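Local coordinates for CLIP-associating protein (PDB 4G3A), which tracks microtubule plus ends, stabilises dynamic microtubules and is needed to form the mitotic spindle and attach kinetochores, at residues A[34-39]-A[73-78]; A[26-31]-A[66-71]; A[155-160]-A[196-201]; A[174-177]-A[183-186]. One frame throughout, in Å; residues are numbered along the deposited sequence.

Contact 1 of 4, residues A[34-39]-A[73-78]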
loop_
_atom_site.group_PDB
_atom_site.type_symbol
_atom_site.label_atom_id
_atom_site.label_comp_id
_atom_site.label_asym_id
_atom_site.label_seq_id
_atom_site.Cartn_x
_atom_site.Cartn_y
_atom_site.Cartn_z
ATOM N N PHE A 34 19.048 -0.005 -12.565
ATOM C CA PHE A 34 18.850 -0.376 -13.960
ATOM C C PHE A 34 17.433 -0.057 -14.421
ATOM O O PHE A 34 17.236 0.617 -15.429
ATOM C CB PHE A 34 19.138 -1.869 -14.150
ATOM C CG PHE A 34 18.945 -2.350 -15.560
ATOM C CD1 PHE A 34 20.015 -2.388 -16.444
ATOM C CD2 PHE A 34 17.698 -2.766 -16.002
ATOM C CE1 PHE A 34 19.845 -2.831 -17.748
ATOM C CE2 PHE A 34 17.517 -3.209 -17.303
ATOM C CZ PHE A 34 18.595 -3.248 -18.176
ATOM N N LEU A 35 16.445 -0.552 -13.675
ATOM C CA LEU A 35 15.041 -0.360 -14.023
ATOM C C LEU A 35 14.610 1.101 -13.928
ATOM O O LEU A 35 13.649 1.516 -14.582
ATOM C CB LEU A 35 14.148 -1.213 -13.112
ATOM C CG LEU A 35 14.301 -2.729 -13.244
ATOM C CD1 LEU A 35 13.412 -3.428 -12.239
ATOM C CD2 LEU A 35 13.971 -3.188 -14.649
ATOM N N SER A 36 15.303 1.879 -13.100
ATOM C CA SER A 36 14.927 3.277 -12.899
ATOM C C SER A 36 15.262 4.150 -14.110
ATOM O O SER A 36 14.594 5.148 -14.379
ATOM C CB SER A 36 15.598 3.834 -11.646
ATOM O OG SER A 36 15.137 3.151 -10.491
ATOM N N ASP A 37 16.298 3.759 -14.841
ATOM C CA ASP A 37 16.762 4.528 -15.989
ATOM C C ASP A 37 15.960 4.154 -17.239
ATOM O O ASP A 37 16.082 3.045 -17.752
ATOM C CB ASP A 37 18.254 4.254 -16.203
ATOM C CG ASP A 37 18.884 5.175 -17.230
ATOM O OD1 ASP A 37 18.139 5.830 -17.985
ATOM O OD2 ASP A 37 20.131 5.235 -17.285
ATOM N N ASP A 38 15.140 5.077 -17.736
ATOM C CA ASP A 38 14.308 4.759 -18.896
ATOM C C ASP A 38 15.102 4.639 -20.204
ATOM O O ASP A 38 14.518 4.428 -21.268
ATOM C CB ASP A 38 13.119 5.724 -19.046
ATOM C CG ASP A 38 13.510 7.059 -19.649
ATOM O OD1 ASP A 38 14.616 7.555 -19.352
ATOM O OD2 ASP A 38 12.698 7.620 -20.413
ATOM N N THR A 39 16.425 4.778 -20.135
ATOM C CA THR A 39 17.259 4.496 -21.304
ATOM C C THR A 39 17.684 3.034 -21.303
ATOM O O THR A 39 18.211 2.536 -22.294
ATOM C CB THR A 39 18.520 5.389 -21.389
ATOM O OG1 THR A 39 19.493 4.958 -20.430
ATOM C CG2 THR A 39 18.171 6.846 -21.148
ATOM N N PHE A 73 9.768 -3.737 -7.850
ATOM C CA PHE A 73 8.406 -3.922 -8.310
ATOM C C PHE A 73 7.826 -2.566 -8.718
ATOM O O PHE A 73 7.142 -2.460 -9.731
ATOM C CB PHE A 73 7.542 -4.613 -7.240
ATOM C CG PHE A 73 7.692 -6.123 -7.207
ATOM C CD1 PHE A 73 7.511 -6.879 -8.356
ATOM C CD2 PHE A 73 7.980 -6.783 -6.022
ATOM C CE1 PHE A 73 7.637 -8.266 -8.335
ATOM C CE2 PHE A 73 8.114 -8.175 -5.989
ATOM C CZ PHE A 73 7.943 -8.916 -7.148
ATOM N N SER A 74 8.086 -1.526 -7.934
ATOM C CA SER A 74 7.601 -0.202 -8.309
ATOM C C SER A 74 8.082 0.180 -9.715
ATOM O O SER A 74 7.312 0.709 -10.525
ATOM C CB SER A 74 8.018 0.851 -7.278
ATOM O OG SER A 74 7.092 0.898 -6.201
ATOM N N GLU A 75 9.351 -0.099 -10.010
ATOM C CA GLU A 75 9.902 0.235 -11.327
ATOM C C GLU A 75 9.263 -0.579 -12.457
ATOM O O GLU A 75 8.963 -0.036 -13.517
ATOM C CB GLU A 75 11.432 0.102 -11.338
ATOM C CG GLU A 75 12.119 1.090 -10.411
ATOM C CD GLU A 75 11.670 2.525 -10.649
ATOM O OE1 GLU A 75 11.548 2.938 -11.828
ATOM O OE2 GLU A 75 11.429 3.244 -9.654
ATOM N N LEU A 76 9.030 -1.867 -12.221
ATOM C CA LEU A 76 8.307 -2.700 -13.188
ATOM C C LEU A 76 6.877 -2.203 -13.401
ATOM O O LEU A 76 6.378 -2.175 -14.532
ATOM C CB LEU A 76 8.278 -4.166 -12.738
ATOM C CG LEU A 76 9.628 -4.887 -12.678
ATOM C CD1 LEU A 76 9.512 -6.202 -11.917
ATOM C CD2 LEU A 76 10.177 -5.120 -14.080
ATOM N N ILE A 77 6.219 -1.809 -12.310
ATOM C CA ILE A 77 4.873 -1.263 -12.411
ATOM C C ILE A 77 4.893 -0.030 -13.302
ATOM O O ILE A 77 4.057 0.112 -14.189
ATOM C CB ILE A 77 4.312 -0.877 -11.030
ATOM C CG1 ILE A 77 3.988 -2.127 -10.217
ATOM C CG2 ILE A 77 3.064 -0.020 -11.171
ATOM C CD1 ILE A 77 3.949 -1.849 -8.743
ATOM N N LYS A 78 5.847 0.867 -13.059
ATOM C CA LYS A 78 5.959 2.081 -13.861
ATOM C C LYS A 78 6.184 1.773 -15.339
ATOM O O LYS A 78 5.591 2.413 -16.203
ATOM C CB LYS A 78 7.077 2.975 -13.335
ATOM C CG LYS A 78 6.794 3.561 -11.977
ATOM C CD LYS A 78 8.006 4.289 -11.464
ATOM C CE LYS A 78 7.935 4.461 -9.968
ATOM N NZ LYS A 78 9.170 5.133 -9.486
#

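Contact 2 of 4, residues A[26-31]-A[66-71]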
loop_
_atom_site.group_PDB
_atom_site.type_symbol
_atom_site.label_atom_id
_atom_site.label_comp_id
_atom_site.label_asym_id
_atom_site.label_seq_id
_atom_site.Cartn_x
_atom_site.Cartn_y
_atom_site.Cartn_z
ATOM N N GLN A 26 24.149 -5.898 -3.541
ATOM C CA GLN A 26 24.655 -5.095 -4.646
ATOM C C GLN A 26 23.794 -5.320 -5.883
ATOM O O GLN A 26 23.447 -4.383 -6.607
ATOM C CB GLN A 26 26.120 -5.425 -4.943
ATOM C CG GLN A 26 27.082 -4.433 -4.340
ATOM C CD GLN A 26 26.790 -3.011 -4.791
ATOM O OE1 GLN A 26 26.742 -2.087 -3.979
ATOM N NE2 GLN A 26 26.590 -2.830 -6.093
ATOM N N LEU A 27 23.478 -6.585 -6.127
ATOM C CA LEU A 27 22.589 -6.975 -7.207
ATOM C C LEU A 27 21.237 -6.253 -7.068
ATOM O O LEU A 27 20.715 -5.688 -8.033
ATOM C CB LEU A 27 22.400 -8.491 -7.160
ATOM C CG LEU A 27 22.126 -9.269 -8.440
ATOM C CD1 LEU A 27 22.994 -8.748 -9.574
ATOM C CD2 LEU A 27 22.396 -10.748 -8.206
ATOM N N ALA A 28 20.685 -6.259 -5.860
ATOM C CA ALA A 28 19.405 -5.595 -5.612
ATOM C C ALA A 28 19.489 -4.105 -5.924
ATOM O O ALA A 28 18.629 -3.560 -6.612
ATOM C CB ALA A 28 18.953 -5.815 -4.179
ATOM N N GLU A 29 20.535 -3.450 -5.431
ATOM C CA GLU A 29 20.693 -2.019 -5.652
ATOM C C GLU A 29 20.840 -1.715 -7.138
ATOM O O GLU A 29 20.256 -0.762 -7.649
ATOM C CB GLU A 29 21.897 -1.482 -4.877
ATOM C CG GLU A 29 21.879 0.028 -4.678
ATOM C CD GLU A 29 23.207 0.568 -4.179
ATOM O OE1 GLU A 29 24.035 -0.237 -3.698
ATOM O OE2 GLU A 29 23.424 1.795 -4.271
ATOM N N ASP A 30 21.616 -2.537 -7.837
ATOM C CA ASP A 30 21.861 -2.312 -9.255
ATOM C C ASP A 30 20.629 -2.587 -10.103
ATOM O O ASP A 30 20.358 -1.863 -11.059
ATOM C CB ASP A 30 23.036 -3.158 -9.736
ATOM C CG ASP A 30 24.350 -2.724 -9.123
ATOM O OD1 ASP A 30 24.462 -1.532 -8.753
ATOM O OD2 ASP A 30 25.265 -3.572 -9.011
ATOM N N LEU A 31 19.888 -3.635 -9.750
ATOM C CA LEU A 31 18.626 -3.939 -10.420
ATOM C C LEU A 31 17.718 -2.710 -10.394
ATOM O O LEU A 31 17.223 -2.266 -11.434
ATOM C CB LEU A 31 17.934 -5.135 -9.752
ATOM C CG LEU A 31 16.872 -5.938 -10.522
ATOM C CD1 LEU A 31 16.034 -6.788 -9.580
ATOM C CD2 LEU A 31 15.975 -5.033 -11.276
ATOM N N ALA A 66 14.505 -6.942 0.804
ATOM C CA ALA A 66 13.054 -6.877 0.676
ATOM C C ALA A 66 12.645 -5.498 0.171
ATOM O O ALA A 66 11.828 -5.364 -0.742
ATOM C CB ALA A 66 12.395 -7.172 2.005
ATOM N N GLN A 67 13.224 -4.468 0.767
ATOM C CA GLN A 67 12.891 -3.104 0.389
ATOM C C GLN A 67 13.226 -2.848 -1.074
ATOM O O GLN A 67 12.459 -2.208 -1.790
ATOM C CB GLN A 67 13.616 -2.107 1.284
ATOM C CG GLN A 67 13.432 -0.668 0.871
ATOM C CD GLN A 67 13.944 0.287 1.918
ATOM O OE1 GLN A 67 13.927 -0.022 3.110
ATOM N NE2 GLN A 67 14.404 1.459 1.485
ATOM N N LYS A 68 14.378 -3.352 -1.513
ATOM C CA LYS A 68 14.810 -3.162 -2.891
ATOM C C LYS A 68 13.902 -3.902 -3.859
ATOM O O LYS A 68 13.616 -3.400 -4.940
ATOM C CB LYS A 68 16.265 -3.602 -3.073
ATOM C CG LYS A 68 17.274 -2.764 -2.307
ATOM C CD LYS A 68 17.850 -1.642 -3.155
ATOM C CE LYS A 68 17.335 -0.290 -2.705
ATOM N NZ LYS A 68 17.311 -0.173 -1.214
ATOM N N SER A 69 13.445 -5.091 -3.471
ATOM C CA SER A 69 12.469 -5.808 -4.282
ATOM C C SER A 69 11.171 -5.001 -4.453
ATOM O O SER A 69 10.591 -4.978 -5.539
ATOM C CB SER A 69 12.172 -7.184 -3.691
ATOM O OG SER A 69 11.378 -7.076 -2.527
ATOM N N LEU A 70 10.725 -4.338 -3.386
ATOM C CA LEU A 70 9.557 -3.446 -3.461
ATOM C C LEU A 70 9.821 -2.300 -4.441
ATOM O O LEU A 70 9.008 -2.004 -5.312
ATOM C CB LEU A 70 9.223 -2.870 -2.084
ATOM C CG LEU A 70 8.677 -3.833 -1.028
ATOM C CD1 LEU A 70 8.726 -3.198 0.347
ATOM C CD2 LEU A 70 7.255 -4.260 -1.376
ATOM N N GLU A 71 10.977 -1.667 -4.297
ATOM C CA GLU A 71 11.410 -0.649 -5.242
ATOM C C GLU A 71 11.511 -1.210 -6.662
ATOM O O GLU A 71 11.169 -0.532 -7.632
ATOM C CB GLU A 71 12.750 -0.061 -4.795
ATOM C CG GLU A 71 12.651 0.742 -3.494
ATOM C CD GLU A 71 14.000 1.255 -3.001
ATOM O OE1 GLU A 71 14.311 1.043 -1.813
ATOM O OE2 GLU A 71 14.748 1.864 -3.793
#

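Contact 3 of 4, residues A[155-160]-A[196-201]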
loop_
_atom_site.group_PDB
_atom_site.type_symbol
_atom_site.label_atom_id
_atom_site.label_comp_id
_atom_site.label_asym_id
_atom_site.label_seq_id
_atom_site.Cartn_x
_atom_site.Cartn_y
_atom_site.Cartn_z
ATOM N N ALA A 155 -5.155 7.608 -0.934
ATOM C CA ALA A 155 -5.904 7.358 -2.161
ATOM C C ALA A 155 -7.052 8.361 -2.369
ATOM O O ALA A 155 -7.301 8.831 -3.487
ATOM C CB ALA A 155 -6.442 5.947 -2.160
ATOM N N LEU A 156 -7.753 8.681 -1.289
ATOM C CA LEU A 156 -8.811 9.685 -1.337
ATOM C C LEU A 156 -8.232 11.053 -1.666
ATOM O O LEU A 156 -8.736 11.773 -2.527
ATOM C CB LEU A 156 -9.536 9.732 0.020
ATOM C CG LEU A 156 -10.911 10.399 0.101
ATOM C CD1 LEU A 156 -11.908 9.685 -0.798
ATOM C CD2 LEU A 156 -11.411 10.434 1.560
ATOM N N HIS A 157 -7.166 11.422 -0.969
ATOM C CA HIS A 157 -6.554 12.711 -1.212
ATOM C C HIS A 157 -6.061 12.810 -2.658
ATOM O O HIS A 157 -6.165 13.858 -3.272
ATOM C CB HIS A 157 -5.432 12.990 -0.209
ATOM C CG HIS A 157 -5.939 13.335 1.171
ATOM N ND1 HIS A 157 -7.218 13.748 1.407
ATOM C CD2 HIS A 157 -5.298 13.326 2.371
ATOM C CE1 HIS A 157 -7.373 13.978 2.713
ATOM N NE2 HIS A 157 -6.227 13.736 3.306
ATOM N N GLU A 158 -5.562 11.706 -3.211
ATOM C CA GLU A 158 -4.967 11.743 -4.550
ATOM C C GLU A 158 -6.008 11.646 -5.660
ATOM O O GLU A 158 -5.866 12.292 -6.713
ATOM C CB GLU A 158 -3.906 10.647 -4.714
ATOM C CG GLU A 158 -2.549 11.023 -4.138
ATOM C CD GLU A 158 -1.646 9.822 -3.916
ATOM O OE1 GLU A 158 -1.415 9.050 -4.876
ATOM O OE2 GLU A 158 -1.166 9.652 -2.775
ATOM N N TYR A 159 -7.064 10.876 -5.423
ATOM C CA TYR A 159 -8.054 10.625 -6.472
ATOM C C TYR A 159 -9.438 11.248 -6.270
ATOM O O TYR A 159 -10.177 11.428 -7.234
ATOM C CB TYR A 159 -8.176 9.127 -6.727
ATOM C CG TYR A 159 -6.859 8.552 -7.197
ATOM C CD1 TYR A 159 -6.399 8.798 -8.484
ATOM C CD2 TYR A 159 -6.073 7.796 -6.351
ATOM C CE1 TYR A 159 -5.189 8.296 -8.920
ATOM C CE2 TYR A 159 -4.860 7.285 -6.778
ATOM C CZ TYR A 159 -4.422 7.548 -8.066
ATOM O OH TYR A 159 -3.218 7.039 -8.497
ATOM N N GLY A 160 -9.792 11.552 -5.028
ATOM C CA GLY A 160 -11.089 12.150 -4.744
ATOM C C GLY A 160 -12.255 11.202 -4.944
ATOM O O GLY A 160 -12.063 10.049 -5.321
ATOM N N TYR A 196 -14.234 13.161 6.044
ATOM C CA TYR A 196 -15.114 14.331 6.145
ATOM C C TYR A 196 -14.714 15.435 5.152
ATOM O O TYR A 196 -15.571 16.103 4.569
ATOM C CB TYR A 196 -15.144 14.880 7.567
ATOM C CG TYR A 196 -15.965 16.156 7.706
ATOM C CD1 TYR A 196 -17.350 16.113 7.784
ATOM C CD2 TYR A 196 -15.344 17.392 7.746
ATOM C CE1 TYR A 196 -18.103 17.283 7.904
ATOM C CE2 TYR A 196 -16.079 18.563 7.862
ATOM C CZ TYR A 196 -17.454 18.507 7.939
ATOM O OH TYR A 196 -18.171 19.683 8.052
ATOM N N LYS A 197 -13.414 15.622 4.952
ATOM C CA LYS A 197 -12.954 16.666 4.041
ATOM C C LYS A 197 -13.487 16.478 2.625
ATOM O O LYS A 197 -13.696 17.453 1.907
ATOM C CB LYS A 197 -11.433 16.778 4.049
ATOM C CG LYS A 197 -10.875 17.326 5.349
ATOM C CD LYS A 197 -9.366 17.158 5.409
ATOM C CE LYS A 197 -8.837 17.514 6.792
ATOM N NZ LYS A 197 -7.369 17.289 6.888
ATOM N N HIS A 198 -13.717 15.227 2.228
ATOM C CA HIS A 198 -14.167 14.929 0.871
ATOM C C HIS A 198 -15.681 14.815 0.789
ATOM O O HIS A 198 -16.296 15.175 -0.212
ATOM C CB HIS A 198 -13.528 13.631 0.365
ATOM C CG HIS A 198 -12.067 13.754 0.087
ATOM N ND1 HIS A 198 -11.559 13.947 -1.174
ATOM C CD2 HIS A 198 -10.992 13.735 0.923
ATOM C CE1 HIS A 198 -10.242 14.046 -1.117
ATOM N NE2 HIS A 198 -9.882 13.918 0.155
ATOM N N VAL A 199 -16.274 14.311 1.860
ATOM C CA VAL A 199 -17.669 13.901 1.856
ATOM C C VAL A 199 -18.609 14.968 2.449
ATOM O O VAL A 199 -19.758 15.100 2.033
ATOM C CB VAL A 199 -17.804 12.546 2.575
ATOM C CG1 VAL A 199 -19.224 12.291 3.028
ATOM C CG2 VAL A 199 -17.309 11.427 1.660
ATOM N N GLY A 200 -18.118 15.739 3.405
ATOM C CA GLY A 200 -18.917 16.822 3.953
ATOM C C GLY A 200 -19.896 16.373 5.024
ATOM O O GLY A 200 -19.795 15.268 5.561
ATOM N N ASP A 201 -20.857 17.242 5.328
ATOM C CA ASP A 201 -21.685 17.087 6.519
ATOM C C ASP A 201 -22.638 15.892 6.499
ATOM O O ASP A 201 -23.160 15.509 7.546
ATOM C CB ASP A 201 -22.452 18.379 6.810
ATOM C CG ASP A 201 -21.535 19.517 7.206
ATOM O OD1 ASP A 201 -20.776 19.363 8.193
ATOM O OD2 ASP A 201 -21.579 20.568 6.531
#

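Contact 4 of 4, residues A[174-177]-A[183-186]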
loop_
_atom_site.group_PDB
_atom_site.type_symbol
_atom_site.label_atom_id
_atom_site.label_comp_id
_atom_site.label_asym_id
_atom_site.label_seq_id
_atom_site.Cartn_x
_atom_site.Cartn_y
_atom_site.Cartn_z
ATOM N N CYS A 174 -15.237 2.516 11.313
ATOM C CA CYS A 174 -15.817 2.741 12.636
ATOM C C CYS A 174 -15.506 1.581 13.590
ATOM O O CYS A 174 -15.240 1.802 14.764
ATOM C CB CYS A 174 -17.316 3.001 12.540
ATOM S SG CYS A 174 -17.735 4.668 11.931
ATOM N N ALA A 175 -15.517 0.350 13.078
ATOM C CA ALA A 175 -15.141 -0.804 13.890
ATOM C C ALA A 175 -13.745 -0.643 14.478
ATOM O O ALA A 175 -13.484 -1.087 15.593
ATOM C CB ALA A 175 -15.226 -2.096 13.073
ATOM N N LEU A 176 -12.841 -0.021 13.723
ATOM C CA LEU A 176 -11.484 0.206 14.217
ATOM C C LEU A 176 -11.364 1.267 15.317
ATOM O O LEU A 176 -10.315 1.373 15.960
ATOM C CB LEU A 176 -10.519 0.500 13.063
ATOM C CG LEU A 176 -10.267 -0.708 12.142
ATOM C CD1 LEU A 176 -9.146 -0.407 11.169
ATOM C CD2 LEU A 176 -9.941 -1.951 12.954
ATOM N N LEU A 177 -12.425 2.055 15.534
ATOM C CA LEU A 177 -12.467 2.953 16.690
ATOM C C LEU A 177 -12.340 2.174 17.998
ATOM O O LEU A 177 -11.809 2.689 18.977
ATOM C CB LEU A 177 -13.761 3.789 16.711
ATOM C CG LEU A 177 -13.897 4.837 15.602
ATOM C CD1 LEU A 177 -15.296 5.459 15.588
ATOM C CD2 LEU A 177 -12.841 5.920 15.759
ATOM N N ASN A 183 -2.920 3.114 18.807
ATOM C CA ASN A 183 -2.463 3.692 17.537
ATOM C C ASN A 183 -3.489 3.557 16.421
ATOM O O ASN A 183 -3.628 4.443 15.577
ATOM C CB ASN A 183 -1.157 3.046 17.083
ATOM C CG ASN A 183 -0.059 3.179 18.105
ATOM O OD1 ASN A 183 -0.137 2.604 19.191
ATOM N ND2 ASN A 183 0.979 3.932 17.763
ATOM N N VAL A 184 -4.190 2.429 16.412
ATOM C CA VAL A 184 -5.223 2.193 15.420
ATOM C C VAL A 184 -6.493 2.990 15.735
ATOM O O VAL A 184 -7.076 3.607 14.843
ATOM C CB VAL A 184 -5.535 0.698 15.287
ATOM C CG1 VAL A 184 -6.715 0.490 14.362
ATOM C CG2 VAL A 184 -4.295 -0.051 14.737
ATOM N N ARG A 185 -6.919 2.980 16.998
ATOM C CA ARG A 185 -8.092 3.766 17.390
ATOM C C ARG A 185 -7.913 5.213 16.943
ATOM O O ARG A 185 -8.812 5.804 16.343
ATOM C CB ARG A 185 -8.350 3.699 18.908
ATOM C CG ARG A 185 -8.759 2.311 19.415
ATOM C CD ARG A 185 -9.327 2.354 20.866
ATOM N NE ARG A 185 -8.325 2.819 21.823
ATOM C CZ ARG A 185 -7.478 2.027 22.483
ATOM N NH1 ARG A 185 -7.508 0.709 22.315
ATOM N NH2 ARG A 185 -6.598 2.555 23.324
ATOM N N GLU A 186 -6.743 5.778 17.225
ATOM C CA GLU A 186 -6.444 7.158 16.842
ATOM C C GLU A 186 -6.356 7.376 15.328
ATOM O O GLU A 186 -6.782 8.413 14.826
ATOM C CB GLU A 186 -5.189 7.660 17.559
ATOM C CG GLU A 186 -5.429 7.855 19.053
ATOM C CD GLU A 186 -4.252 8.471 19.782
ATOM O OE1 GLU A 186 -3.118 8.383 19.265
ATOM O OE2 GLU A 186 -4.464 9.041 20.877
#

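Contact 1 of 4, residues A[34-39]-A[73-78]
In the stack of HEAT-like helices that makes up this N-terminal TOG-like domain, Leu35, near the end of helix 21-36, packs on Glu75 and Leu76 of helix 63-80, which belongs to HEAT repeat 1. The two backbones are close here, with Leu35 CA only 5.8 Å from Glu75 CA, and both residues point their first side-chain bond at the opposite helix. Their beta carbons therefore meet head-on, Leu35 CB to Glu75 CB at 3.5 Å. On the buried side, the CD1 branch of Leu35 reaches past this point to Leu76, lying 4.1 Å from Leu76 CG, and the two leucines cross obliquely. Met47 and Leu54 of helix 47-58 also touch Leu76, while Leu9 and Ile42 touch Leu35. Toward solvent the contact changes character. The Glu75 chain bends at chi2 (-52°), which folds its carboxylate back alongside the last turn of helix 21-36, with OE1 3.6 Å from Ser36 CA. Ser36 OG comes 3.5 Å from Glu75 CD, but this is a van der Waals approach; the hydroxyl is hydrogen-bonded to Val32 O, one turn earlier in its own helix. The carboxylate is also held by an intrahelical salt bridge, in which Lys78 NZ meets Glu75 OE2 at 2.9 Å from the syn side, 32° out of the carboxylate plane.

Contact 2 of 4, residues A[26-31]-A[66-71]
No flat group comes face to face where Ala28 and Glu29 meet Lys68; no carboxylate or amide takes part across the contact, which is aliphatic. The Glu71 carboxylate takes two weak bonds through OE1 from its own helix, one from Gln67 NE2 and one from Lys68 NZ, each at 3.3 Å. The second is also a salt bridge. The lysine tip leads away from helix 21-36 toward Glu71, and the methylenes make the contact. Ala28 CB sits 3.7 Å from Lys68 CB and 4.0 Å from Lys68 CG. From there the lysine chain bends at chi2 (-94°) and again at chi3 (109°), which lays CD against the neighbouring backbone, 3.8 Å from Glu29 CA. Glu29 starts its side chain away from helix 63-80. This is close helix-helix packing through an alanine, against HEAT repeat 1 of the TOG domain: with a methyl group as the partner, Ala28 CA and Lys68 CA can come to 5.9 Å. On the next residue, Ser69 OG turns back to Ala66 O, which also accepts from Leu70 N. Ala28 and Ser69 both lie against helix 47-58, through Trp57 and Leu58 respectively, while Leu27 and Leu31 face Phe12 of helix 9-18. On the far side of helix 63-80, Gln67, Leu70 and Glu71 reach helix 104-119, so helix 63-80 is sandwiched between its neighbours in the stack.

Contact 3 of 4, residues A[155-160]-A[196-201]
Leu156 covers one face of the His198 imidazole and His157 meets its edge, where the C-terminal ends of helix 142-159 and helix 182-199 come together in the TOG domain, the latter helix in HEAT repeat 3. With chi1 at -163°, the Leu156 side chain extends opposite its own N and sets its branch point over the ring. Leu156 CG stands 3.5 Å from the centroid of the His198 ring, close to the ring normal, a CH-pi contact. The CD2 methyl lies over the rim, 3.4 Å from His198 CD2. The backbone of the same leucine comes to the ring as well, with Leu156 O 3.1 Å from His198 CE1, while that oxygen also accepts the helical bond from Gly160 N. In His157, a chi2 of -19° leaves ND1 almost eclipsed with CA about the CB-CG bond, and this nitrogen faces His198. ND1 and His198 NE2 join in a hydrogen bond of 2.9 Å, each nitrogen near the plane of the other's ring. The two imidazoles meet rim to rim, their planes 26° apart. At the other end of His157, NE2 is hydrogen-bonded to Glu194 OE1, an oxygen that also pairs with Lys197 NZ, so the ring is tied at both nitrogens to helix 182-199. Replacing His198 by an alanine would probably leave His157 ND1 without its mate and open a gap beside Leu156. A bond between two imidazole nitrogens needs one of them to lack a proton, so the ionisation of the two histidines is probably coupled.

Contact 4 of 4, residues A[174-177]-A[183-186]
Two carbonyls of the turn, Leu176 O and Leu177 O, meet the flank of Arg185 near the start of helix 182-199. Leu177 O lies against the aliphatic part of the arginine, 3.1 Å from both Arg185 CG and Arg185 CD. Leu176 O faces the backbone instead, in a CA-H...O contact to Arg185 CA at 3.6 Å with an angle of 152° at the hydrogen. The apolar half of the contact is Leu176 CB against Val184 CG1, 4.0 Å apart. The CG1 methyl reaches the leucine because it stands trans to the backbone N of Val184 (chi1 174°). No conventional hydrogen bond crosses between the two segments. What positions the arginine lies in the connecting turn: its chain bends at chi3 (-63°) and its NH1 is hydrogen-bonded to Asp179 O. Leu177 O in turn accepts a hydrogen bond from Lys217 NZ. A serine in place of Arg185 would probably leave Asp179 O without this donor and take the CG and CD cover from Leu177 O. The contact closes the turn within HEAT repeat 3, where helix 170-175 gives way to helix 182-199; in TOG domains such intra-repeat turns generally form the tubulin-binding edge, so this one probably lies along it. Deeper in, Leu176 packs on Leu149 of helix 142-159 and Val184 on Ala142 and Arg145 of that helix, while Leu177 turns to Ala188 and Ile189 of helix 182-199.

Contacts 1 and 2 join the same pair of helices, 21-36 and 63-80, two turns apart along each, their centres about 11 Å from one another. Both put methyls and methylenes between the backbones and keep their salt bridges inside one helix. Contact 3 joins helices 142-159 and 182-199 near their C-terminal ends and is the only one with a hydrogen bond across the segments. Contact 4, near the start of helix 182-199, is the most buried and relies on carbonyl-to-CH approaches and apolar packing; contacts 1 to 3 are partly exposed. Contact 4 is nested within the loop closed by contact 3, and the centres of contacts 1 and 4 lie about 36 Å apart.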